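Local coordinates for protein catechol 1,2-dioxygenase (PDB 1DLM) that catalyses the intradiol cleavage of catechol by dioxygen to cis,cis-muconate, using one ferric ion in each subunit of a homodimer, at residues K152-H157 with H226-A231; I195-Y200 with R221-H226; R235-Q240 with L290-L295. All coordinates share one frame; numbering follows the deposited sequence.

Contact 1 of 3, residues K152-H157 with H226-A231; sequences KVEIWH and HYFVSA. With FE (Fe (III) ion), chain C.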
loop_
_atom_site.group_PDB
_atom_site.type_symbol
_atom_site.label_atom_id
_atom_site.label_comp_id
_atom_site.label_asym_id
_atom_site.label_seq_id
_atom_site.Cartn_x
_atom_site.Cartn_y
_atom_site.Cartn_z
ATOM N N LYS A 152 -27.773 22.395 -3.844
ATOM C CA LYS A 152 -26.754 22.475 -2.800
ATOM C C LYS A 152 -25.367 22.525 -3.412
ATOM O O LYS A 152 -24.884 21.547 -3.974
ATOM C CB LYS A 152 -26.854 21.277 -1.860
ATOM C CG LYS A 152 -25.847 21.264 -0.717
ATOM C CD LYS A 152 -26.101 20.039 0.134
ATOM C CE LYS A 152 -25.207 19.977 1.338
ATOM N NZ LYS A 152 -25.617 18.853 2.223
ATOM N N VAL A 153 -24.748 23.690 -3.305
ATOM C CA VAL A 153 -23.418 23.894 -3.844
ATOM C C VAL A 153 -22.426 23.767 -2.693
ATOM O O VAL A 153 -22.498 24.518 -1.715
ATOM C CB VAL A 153 -23.296 25.307 -4.485
ATOM C CG1 VAL A 153 -21.921 25.490 -5.127
ATOM C CG2 VAL A 153 -24.398 25.502 -5.516
ATOM N N GLU A 154 -21.519 22.802 -2.799
ATOM C CA GLU A 154 -20.505 22.607 -1.774
ATOM C C GLU A 154 -19.168 23.053 -2.342
ATOM O O GLU A 154 -18.807 22.677 -3.459
ATOM C CB GLU A 154 -20.443 21.144 -1.362
ATOM C CG GLU A 154 -21.737 20.645 -0.768
ATOM C CD GLU A 154 -21.614 19.243 -0.234
ATOM O OE1 GLU A 154 -20.791 19.026 0.676
ATOM O OE2 GLU A 154 -22.341 18.356 -0.723
ATOM N N ILE A 155 -18.432 23.848 -1.577
ATOM C CA ILE A 155 -17.159 24.355 -2.052
ATOM C C ILE A 155 -16.045 24.248 -1.017
ATOM O O ILE A 155 -16.254 24.476 0.180
ATOM C CB ILE A 155 -17.296 25.844 -2.470
ATOM C CG1 ILE A 155 -18.428 25.991 -3.489
ATOM C CG2 ILE A 155 -15.994 26.353 -3.073
ATOM C CD1 ILE A 155 -18.682 27.412 -3.923
ATOM N N TRP A 156 -14.856 23.890 -1.482
ATOM C CA TRP A 156 -13.714 23.806 -0.597
ATOM C C TRP A 156 -12.468 24.103 -1.403
ATOM O O TRP A 156 -12.404 23.820 -2.601
ATOM C CB TRP A 156 -13.639 22.433 0.120
ATOM C CG TRP A 156 -13.393 21.176 -0.711
ATOM C CD1 TRP A 156 -12.225 20.449 -0.782
ATOM C CD2 TRP A 156 -14.348 20.468 -1.516
ATOM N NE1 TRP A 156 -12.409 19.338 -1.577
ATOM C CE2 TRP A 156 -13.696 19.323 -2.040
ATOM C CE3 TRP A 156 -15.698 20.688 -1.848
ATOM C CZ2 TRP A 156 -14.347 18.407 -2.874
ATOM C CZ3 TRP A 156 -16.344 19.773 -2.680
ATOM C CH2 TRP A 156 -15.664 18.646 -3.183
ATOM N N HIS A 157 -11.495 24.727 -0.753
ATOM C CA HIS A 157 -10.255 25.072 -1.426
ATOM C C HIS A 157 -9.205 25.441 -0.393
ATOM O O HIS A 157 -9.503 25.535 0.801
ATOM C CB HIS A 157 -10.487 26.235 -2.390
ATOM C CG HIS A 157 -10.813 27.529 -1.713
ATOM N ND1 HIS A 157 -9.864 28.293 -1.067
ATOM C CD2 HIS A 157 -11.990 28.182 -1.560
ATOM C CE1 HIS A 157 -10.442 29.361 -0.545
ATOM N NE2 HIS A 157 -11.732 29.318 -0.829
ATOM N N HIS A 226 -12.790 23.383 -5.508
ATOM C CA HIS A 226 -13.591 22.173 -5.595
ATOM C C HIS A 226 -15.082 22.428 -5.449
ATOM O O HIS A 226 -15.503 23.263 -4.653
ATOM C CB HIS A 226 -13.152 21.202 -4.496
ATOM C CG HIS A 226 -11.740 20.721 -4.630
ATOM N ND1 HIS A 226 -11.385 19.667 -5.445
ATOM C CD2 HIS A 226 -10.593 21.156 -4.056
ATOM C CE1 HIS A 226 -10.080 19.475 -5.367
ATOM N NE2 HIS A 226 -9.576 20.366 -4.532
ATOM N N TYR A 227 -15.867 21.680 -6.218
ATOM C CA TYR A 227 -17.319 21.771 -6.188
ATOM C C TYR A 227 -18.006 20.415 -6.065
ATOM O O TYR A 227 -17.533 19.402 -6.578
ATOM C CB TYR A 227 -17.875 22.404 -7.464
ATOM C CG TYR A 227 -17.813 23.904 -7.571
ATOM C CD1 TYR A 227 -16.618 24.561 -7.888
ATOM C CD2 TYR A 227 -18.968 24.671 -7.399
ATOM C CE1 TYR A 227 -16.581 25.954 -8.038
ATOM C CE2 TYR A 227 -18.945 26.058 -7.544
ATOM C CZ TYR A 227 -17.748 26.690 -7.867
ATOM O OH TYR A 227 -17.721 28.051 -8.028
ATOM N N PHE A 228 -19.145 20.441 -5.385
ATOM C CA PHE A 228 -20.054 19.318 -5.216
ATOM C C PHE A 228 -21.377 20.064 -5.411
ATOM O O PHE A 228 -21.642 21.061 -4.729
ATOM C CB PHE A 228 -20.011 18.738 -3.800
ATOM C CG PHE A 228 -19.263 17.436 -3.678
ATOM C CD1 PHE A 228 -18.919 16.696 -4.801
ATOM C CD2 PHE A 228 -18.903 16.948 -2.423
ATOM C CE1 PHE A 228 -18.228 15.494 -4.673
ATOM C CE2 PHE A 228 -18.207 15.748 -2.287
ATOM C CZ PHE A 228 -17.872 15.022 -3.411
ATOM N N VAL A 229 -22.177 19.625 -6.373
ATOM C CA VAL A 229 -23.468 20.251 -6.601
ATOM C C VAL A 229 -24.513 19.150 -6.719
ATOM O O VAL A 229 -24.452 18.313 -7.621
ATOM C CB VAL A 229 -23.483 21.101 -7.894
ATOM C CG1 VAL A 229 -24.829 21.807 -8.041
ATOM C CG2 VAL A 229 -22.369 22.113 -7.856
ATOM N N SER A 230 -25.459 19.134 -5.789
ATOM C CA SER A 230 -26.519 18.139 -5.829
ATOM C C SER A 230 -27.901 18.805 -5.807
ATOM O O SER A 230 -28.059 19.939 -5.336
ATOM C CB SER A 230 -26.362 17.155 -4.662
ATOM O OG SER A 230 -26.276 17.831 -3.424
ATOM N N ALA A 231 -28.895 18.105 -6.340
ATOM C CA ALA A 231 -30.253 18.629 -6.389
ATOM C C ALA A 231 -31.219 17.530 -6.786
ATOM O O ALA A 231 -30.888 16.668 -7.598
ATOM C CB ALA A 231 -30.335 19.780 -7.395
HETATM FE FE FE C . -7.657 20.424 -4.153
HETATM O O HOH W 1 -23.725 18.855 -3.031
HETATM O O HOH W 2 -7.458 18.116 -3.525
#

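Contact 2 of 3, residues I195-Y200 with R221-H226; sequences ILPAGY and RPAHIH. With FE (Fe (III) ion), chain C.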
loop_
_atom_site.group_PDB
_atom_site.type_symbol
_atom_site.label_atom_id
_atom_site.label_comp_id
_atom_site.label_asym_id
_atom_site.label_seq_id
_atom_site.Cartn_x
_atom_site.Cartn_y
_atom_site.Cartn_z
ATOM N N ILE A 195 -11.094 33.788 -0.354
ATOM C CA ILE A 195 -9.834 34.331 -0.866
ATOM C C ILE A 195 -9.340 33.464 -2.022
ATOM O O ILE A 195 -9.754 32.316 -2.155
ATOM C CB ILE A 195 -8.714 34.374 0.224
ATOM C CG1 ILE A 195 -8.423 32.968 0.735
ATOM C CG2 ILE A 195 -9.117 35.286 1.377
ATOM C CD1 ILE A 195 -7.310 32.916 1.748
ATOM N N LEU A 196 -8.485 34.014 -2.877
ATOM C CA LEU A 196 -7.948 33.221 -3.969
ATOM C C LEU A 196 -7.041 32.137 -3.405
ATOM O O LEU A 196 -6.168 32.400 -2.573
ATOM C CB LEU A 196 -7.153 34.078 -4.953
ATOM C CG LEU A 196 -7.947 34.601 -6.149
ATOM C CD1 LEU A 196 -7.045 35.448 -7.022
ATOM C CD2 LEU A 196 -8.497 33.428 -6.948
ATOM N N PRO A 197 -7.273 30.884 -3.814
ATOM C CA PRO A 197 -6.455 29.773 -3.339
ATOM C C PRO A 197 -5.130 29.784 -4.086
ATOM O O PRO A 197 -4.994 30.429 -5.127
ATOM C CB PRO A 197 -7.305 28.569 -3.709
ATOM C CG PRO A 197 -7.827 28.997 -5.044
ATOM C CD PRO A 197 -8.350 30.378 -4.681
ATOM N N ALA A 198 -4.149 29.089 -3.539
ATOM C CA ALA A 198 -2.860 28.988 -4.186
ATOM C C ALA A 198 -2.771 27.515 -4.517
ATOM O O ALA A 198 -3.363 26.697 -3.823
ATOM C CB ALA A 198 -1.753 29.370 -3.223
ATOM N N GLY A 199 -2.064 27.167 -5.582
ATOM C CA GLY A 199 -1.917 25.759 -5.894
ATOM C C GLY A 199 -1.134 25.116 -4.758
ATOM O O GLY A 199 -0.779 25.779 -3.777
ATOM N N TYR A 200 -0.864 23.823 -4.863
ATOM C CA TYR A 200 -0.103 23.140 -3.820
ATOM C C TYR A 200 0.519 21.880 -4.375
ATOM O O TYR A 200 0.080 21.352 -5.405
ATOM C CB TYR A 200 -1.001 22.803 -2.625
ATOM C CG TYR A 200 -2.195 21.951 -2.972
ATOM C CD1 TYR A 200 -2.094 20.560 -3.049
ATOM C CD2 TYR A 200 -3.420 22.544 -3.268
ATOM C CE1 TYR A 200 -3.190 19.782 -3.415
ATOM C CE2 TYR A 200 -4.526 21.782 -3.634
ATOM C CZ TYR A 200 -4.410 20.401 -3.710
ATOM O OH TYR A 200 -5.513 19.656 -4.090
ATOM N N ARG A 221 -0.135 21.015 -8.183
ATOM C CA ARG A 221 -1.466 21.238 -8.720
ATOM C C ARG A 221 -1.665 22.743 -8.873
ATOM O O ARG A 221 -1.221 23.526 -8.027
ATOM C CB ARG A 221 -2.550 20.709 -7.774
ATOM C CG ARG A 221 -2.436 19.251 -7.393
ATOM C CD ARG A 221 -3.812 18.719 -7.063
ATOM N NE ARG A 221 -4.627 18.730 -8.272
ATOM C CZ ARG A 221 -5.927 18.466 -8.312
ATOM N NH1 ARG A 221 -6.587 18.180 -7.197
ATOM N NH2 ARG A 221 -6.564 18.505 -9.473
ATOM N N PRO A 222 -2.300 23.172 -9.973
ATOM C CA PRO A 222 -2.532 24.606 -10.162
ATOM C C PRO A 222 -3.610 25.046 -9.152
ATOM O O PRO A 222 -4.308 24.200 -8.580
ATOM C CB PRO A 222 -3.023 24.671 -11.607
ATOM C CG PRO A 222 -3.816 23.363 -11.716
ATOM C CD PRO A 222 -2.786 22.414 -11.143
ATOM N N ALA A 223 -3.747 26.348 -8.917
ATOM C CA ALA A 223 -4.755 26.825 -7.976
ATOM C C ALA A 223 -6.134 26.419 -8.500
ATOM O O ALA A 223 -6.414 26.542 -9.690
ATOM C CB ALA A 223 -4.666 28.326 -7.822
ATOM N N HIS A 224 -6.982 25.911 -7.611
ATOM C CA HIS A 224 -8.311 25.466 -8.019
ATOM C C HIS A 224 -9.310 25.480 -6.870
ATOM O O HIS A 224 -8.942 25.572 -5.693
ATOM C CB HIS A 224 -8.253 24.052 -8.571
ATOM C CG HIS A 224 -7.726 23.057 -7.592
ATOM N ND1 HIS A 224 -6.386 22.959 -7.285
ATOM C CD2 HIS A 224 -8.367 22.189 -6.773
ATOM C CE1 HIS A 224 -6.222 22.070 -6.321
ATOM N NE2 HIS A 224 -7.408 21.589 -5.992
ATOM N N ILE A 225 -10.579 25.353 -7.235
ATOM C CA ILE A 225 -11.658 25.365 -6.262
ATOM C C ILE A 225 -12.564 24.176 -6.544
ATOM O O ILE A 225 -13.028 23.983 -7.669
ATOM C CB ILE A 225 -12.458 26.688 -6.354
ATOM C CG1 ILE A 225 -11.501 27.877 -6.176
ATOM C CG2 ILE A 225 -13.561 26.709 -5.292
ATOM C CD1 ILE A 225 -12.152 29.246 -6.343
ATOM N N HIS A 226 -12.790 23.383 -5.508
ATOM C CA HIS A 226 -13.591 22.173 -5.595
ATOM C C HIS A 226 -15.082 22.428 -5.449
ATOM O O HIS A 226 -15.503 23.263 -4.653
ATOM C CB HIS A 226 -13.152 21.202 -4.496
ATOM C CG HIS A 226 -11.740 20.721 -4.630
ATOM N ND1 HIS A 226 -11.385 19.667 -5.445
ATOM C CD2 HIS A 226 -10.593 21.156 -4.056
ATOM C CE1 HIS A 226 -10.080 19.475 -5.367
ATOM N NE2 HIS A 226 -9.576 20.366 -4.532
HETATM FE FE FE C . -7.657 20.424 -4.153
HETATM O O HOH W 3 -5.574 25.128 -5.034
HETATM O O HOH W 2 -7.458 18.116 -3.525
#

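Contact 3 of 3, residues R235-Q240 with L290-L295; sequences RKLTTQ and LKLTRL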
loop_
_atom_site.group_PDB
_atom_site.type_symbol
_atom_site.label_atom_id
_atom_site.label_comp_id
_atom_site.label_asym_id
_atom_site.label_seq_id
_atom_site.Cartn_x
_atom_site.Cartn_y
_atom_site.Cartn_z
ATOM N N ARG A 235 -28.278 14.224 -11.011
ATOM C CA ARG A 235 -27.129 13.459 -10.536
ATOM C C ARG A 235 -26.222 14.412 -9.774
ATOM O O ARG A 235 -26.283 15.629 -9.977
ATOM C CB ARG A 235 -26.368 12.836 -11.713
ATOM C CG ARG A 235 -27.202 11.856 -12.539
ATOM C CD ARG A 235 -26.349 11.080 -13.520
ATOM N NE ARG A 235 -25.675 11.952 -14.471
ATOM C CZ ARG A 235 -24.828 11.517 -15.399
ATOM N NH1 ARG A 235 -24.551 10.224 -15.494
ATOM N NH2 ARG A 235 -24.252 12.374 -16.225
ATOM N N LYS A 236 -25.396 13.873 -8.886
ATOM C CA LYS A 236 -24.494 14.719 -8.116
ATOM C C LYS A 236 -23.295 15.042 -8.996
ATOM O O LYS A 236 -22.682 14.141 -9.582
ATOM C CB LYS A 236 -24.037 14.011 -6.836
ATOM C CG LYS A 236 -23.272 14.922 -5.886
ATOM C CD LYS A 236 -22.941 14.222 -4.583
ATOM C CE LYS A 236 -22.273 15.180 -3.600
ATOM N NZ LYS A 236 -22.086 14.567 -2.252
ATOM N N LEU A 237 -22.986 16.331 -9.107
ATOM C CA LEU A 237 -21.868 16.784 -9.917
ATOM C C LEU A 237 -20.620 17.054 -9.079
ATOM O O LEU A 237 -20.673 17.760 -8.069
ATOM C CB LEU A 237 -22.254 18.056 -10.679
ATOM C CG LEU A 237 -21.138 18.760 -11.462
ATOM C CD1 LEU A 237 -20.577 17.843 -12.533
ATOM C CD2 LEU A 237 -21.691 20.024 -12.086
ATOM N N THR A 238 -19.505 16.464 -9.500
ATOM C CA THR A 238 -18.223 16.672 -8.837
ATOM C C THR A 238 -17.390 17.339 -9.904
ATOM O O THR A 238 -17.266 16.816 -11.016
ATOM C CB THR A 238 -17.527 15.357 -8.447
ATOM O OG1 THR A 238 -18.331 14.652 -7.499
ATOM C CG2 THR A 238 -16.160 15.640 -7.822
ATOM N N THR A 239 -16.839 18.502 -9.590
ATOM C CA THR A 239 -16.026 19.201 -10.568
ATOM C C THR A 239 -15.179 20.236 -9.851
ATOM O O THR A 239 -15.086 20.235 -8.623
ATOM C CB THR A 239 -16.918 19.880 -11.652
ATOM O OG1 THR A 239 -16.098 20.345 -12.728
ATOM C CG2 THR A 239 -17.684 21.061 -11.071
ATOM N N GLN A 240 -14.539 21.105 -10.616
ATOM C CA GLN A 240 -13.730 22.144 -10.016
ATOM C C GLN A 240 -13.455 23.207 -11.067
ATOM O O GLN A 240 -13.770 23.046 -12.253
ATOM C CB GLN A 240 -12.399 21.573 -9.529
ATOM C CG GLN A 240 -11.385 21.395 -10.647
ATOM C CD GLN A 240 -10.022 20.936 -10.155
ATOM O OE1 GLN A 240 -9.029 21.021 -10.881
ATOM N NE2 GLN A 240 -9.969 20.436 -8.928
ATOM N N LEU A 290 -23.023 26.325 -13.211
ATOM C CA LEU A 290 -22.936 24.892 -13.396
ATOM C C LEU A 290 -24.288 24.381 -13.866
ATOM O O LEU A 290 -25.326 24.847 -13.402
ATOM C CB LEU A 290 -22.544 24.199 -12.089
ATOM C CG LEU A 290 -21.197 24.590 -11.460
ATOM C CD1 LEU A 290 -21.350 25.899 -10.716
ATOM C CD2 LEU A 290 -20.739 23.506 -10.493
ATOM N N LYS A 291 -24.274 23.447 -14.814
ATOM C CA LYS A 291 -25.511 22.852 -15.305
ATOM C C LYS A 291 -25.475 21.364 -14.953
ATOM O O LYS A 291 -24.505 20.659 -15.252
ATOM C CB LYS A 291 -25.661 23.034 -16.810
ATOM C CG LYS A 291 -27.001 22.532 -17.308
ATOM C CD LYS A 291 -27.155 22.732 -18.793
ATOM C CE LYS A 291 -28.506 22.242 -19.274
ATOM N NZ LYS A 291 -28.637 22.440 -20.743
ATOM N N LEU A 292 -26.543 20.903 -14.310
ATOM C CA LEU A 292 -26.662 19.527 -13.856
ATOM C C LEU A 292 -27.369 18.605 -14.854
ATOM O O LEU A 292 -28.136 19.061 -15.698
ATOM C CB LEU A 292 -27.412 19.506 -12.519
ATOM C CG LEU A 292 -26.882 20.411 -11.398
ATOM C CD1 LEU A 292 -27.681 20.163 -10.146
ATOM C CD2 LEU A 292 -25.417 20.136 -11.140
ATOM N N THR A 293 -27.102 17.306 -14.749
ATOM C CA THR A 293 -27.729 16.320 -15.621
ATOM C C THR A 293 -28.788 15.548 -14.835
ATOM O O THR A 293 -28.711 15.438 -13.607
ATOM C CB THR A 293 -26.706 15.310 -16.179
ATOM O OG1 THR A 293 -26.055 14.640 -15.096
ATOM C CG2 THR A 293 -25.666 16.009 -17.029
ATOM N N ARG A 294 -29.776 15.021 -15.551
ATOM C CA ARG A 294 -30.846 14.257 -14.923
ATOM C C ARG A 294 -30.431 12.855 -14.514
ATOM O O ARG A 294 -29.476 12.286 -15.049
ATOM C CB ARG A 294 -32.051 14.106 -15.858
ATOM C CG ARG A 294 -32.912 15.323 -16.041
ATOM C CD ARG A 294 -34.275 14.889 -16.569
ATOM N NE ARG A 294 -35.169 16.022 -16.782
ATOM C CZ ARG A 294 -35.026 16.922 -17.751
ATOM N NH1 ARG A 294 -34.020 16.828 -18.613
ATOM N NH2 ARG A 294 -35.897 17.917 -17.858
ATOM N N LEU A 295 -31.187 12.304 -13.570
ATOM C CA LEU A 295 -30.976 10.942 -13.090
ATOM C C LEU A 295 -31.223 9.990 -14.260
ATOM O O LEU A 295 -31.965 10.322 -15.190
ATOM C CB LEU A 295 -31.970 10.617 -11.976
ATOM C CG LEU A 295 -31.883 11.407 -10.672
ATOM C CD1 LEU A 295 -33.039 11.014 -9.778
ATOM C CD2 LEU A 295 -30.556 11.133 -9.977
HETATM O O HOH W 4 -25.537 16.573 -12.585
#

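Contact 1 of 3, residues K152-H157 with H226-A231
Trp-156 lays its indole over His-226: the five-membered ring and the imidazole form an offset stack with centroids 4.3 Å apart and planes 11° from parallel. The pair lies where strand 152-156 runs antiparallel to strand 220-230 in the mixed beta-sheet of the intradiol dioxygenase catalytic domain, at the Trp-156 end of the paired part. The hydrogen-bonded pairs Lys-152/Ser-230, Glu-154/Phe-228 and Trp-156/His-226 put their side chains on one face, while Val-153, Ile-155, Tyr-227 and Val-229 fill the other. With chi1 at 65°, the Trp-156 indole sits between its own backbone N and carbonyl carbon and leans across the partner strand. It makes a CH-pi contact as well, His-226 CB lying 3.3 Å from the six-membered ring centroid. Trp-156 CH2 then rests over the face of the Phe-228 ring, 3.7 Å from CD2, completing an aromatic cluster that starts at the iron ligand His-226 and runs away from the metal. On the other face, Ile-155 lays CG1 over one face of the Tyr-227 ring, toward the rim, and Val-153 CG1 comes within 3.8 Å of Tyr-227 CD2; Tyr-227 OH hydrogen-bonds to Tyr-190. Glu-154 passes beside Phe-228 CB; its OE1 bonds to Tyr-110, and a water links OE2 with Lys-152 O and Ser-230 OG. The imidazole, flanked by indole on one side, reaches the ferric ion through His-226 NE2, 2.0 Å from the metal.

Contact 2 of 3, residues I195-Y200 with R221-H226
Tyr-200 meets Arg-221 and His-224 at the ferric site, where the loop 195-200 meets the first half of strand 220-230. From CB its ring is swung between the backbone N and the carbonyl carbon (chi1 58°), which brings it alongside Arg-221, the two side chains pointing the same way with ring and guanidinium planes nearly perpendicular. CE1 lies 3.9 Å from Arg-221 CD, and the other rim of the ring is turned to the His-224 imidazole, the two rings meeting rim to rim with neither over the other's face. At the tip, the phenolic OH binds the iron at 2.3 Å, with the metal in the plane of the ring. His-224 NE2 binds the same ion at 2.2 Å; its ND1 donates an almost straight bond of 2.7 Å to Pro-222 O, so that, with the iron on NE2, the rotation of the ring is set from both nitrogens. The Arg-221 guanidinium turns its edge toward the iron-bound water, but NH1 stays 3.8 Å from it; NH2 forms a salt bridge to Asp-252. Behind the site, Tyr-200 and Arg-221 form an antiparallel hydrogen-bonded pair, while Gly-199, lacking a side chain, makes a CA-H...O contact of 3.2 Å from CA to Arg-221 O. Pro-197 CG packs against Ile-225 CG1, and a water accepts from His-224 N and lies 3.0 Å from Ala-198 O. With His-226, Tyr-164 and a water, the five-ligand set is that of the intradiol dioxygenases, and the two tyrosine oxygens would probably help to stabilise iron as Fe(III).

Contact 3 of 3, residues R235-Q240 with L290-L295
Arg-235 grips Thr-293 from both backbone and side chain, near the start of strand 237-243 and just after strand 283-291, two strands of the catalytic domain's mixed sheet that are not neighbours in it. The touching parts run roughly antiparallel, their directions 147° apart. Polar contacts gather round Arg-235 and Thr-293. Arg-235 N donates to Thr-293 O at 2.9 Å, and the side chain returns to the same residue: NE bonds to Thr-293 OG1 at 2.8 Å and NH2 to that oxygen at 3.1 Å, the latter less straight. The hydroxyl oxygen lies at the guanidinium edge, close to its plane, so two donors hold it side-on. The bend at chi3 (-61°) of the Arg-235 chain turns the guanidinium back to the threonine, and Arg-235 CG passes 3.4 Å from Arg-294 O. A salt bridge from NH1 to Asp-92, in the helix 80-94, ties the same guanidinium to the N-terminal helices. A water extends the backbone link, donating to Arg-235 O and accepting from Thr-293 N.

Apolar contacts are made by Leu-237 and Thr-239 with Leu-290 and Leu-292. Leu-237 points toward the other segment, with CG anti to the backbone N (chi1 173°), and its CD2 meets Leu-290 CD2 at 3.9 Å. Leu-292 approaches through its own CD2, touching both CB and CD2 of Leu-237. Val-229, on the neighbouring strand, joins this patch, packing against Leu-290 and Leu-292. Thr-239 OG1 is taken by Pro-102 O, leaving its methyl to the leucine: Thr-239 CG2 lies 4.0 Å from Leu-290 CD2.

All three contacts involve strands of the mixed sheet of the catalytic domain. Contact 2 is nested within the loop closed by contact 1, and contact 3 follows both along the chain. Strand 220-230 serves contacts 1 and 2, which share His-226, the ferric ion and its water; their centres are 15 Å apart. Strand 237-243, next in sequence and adjacent in the sheet, carries contact 3, about 10 Å from contact 1 and 21 Å from contact 2 between centres. Gln-240 packs on His-224 and His-226, so this strand borders the metal site, whereas contact 3 joins its start to the end of strand 283-291, the Thr-239 side chain being about 12 Å from the iron.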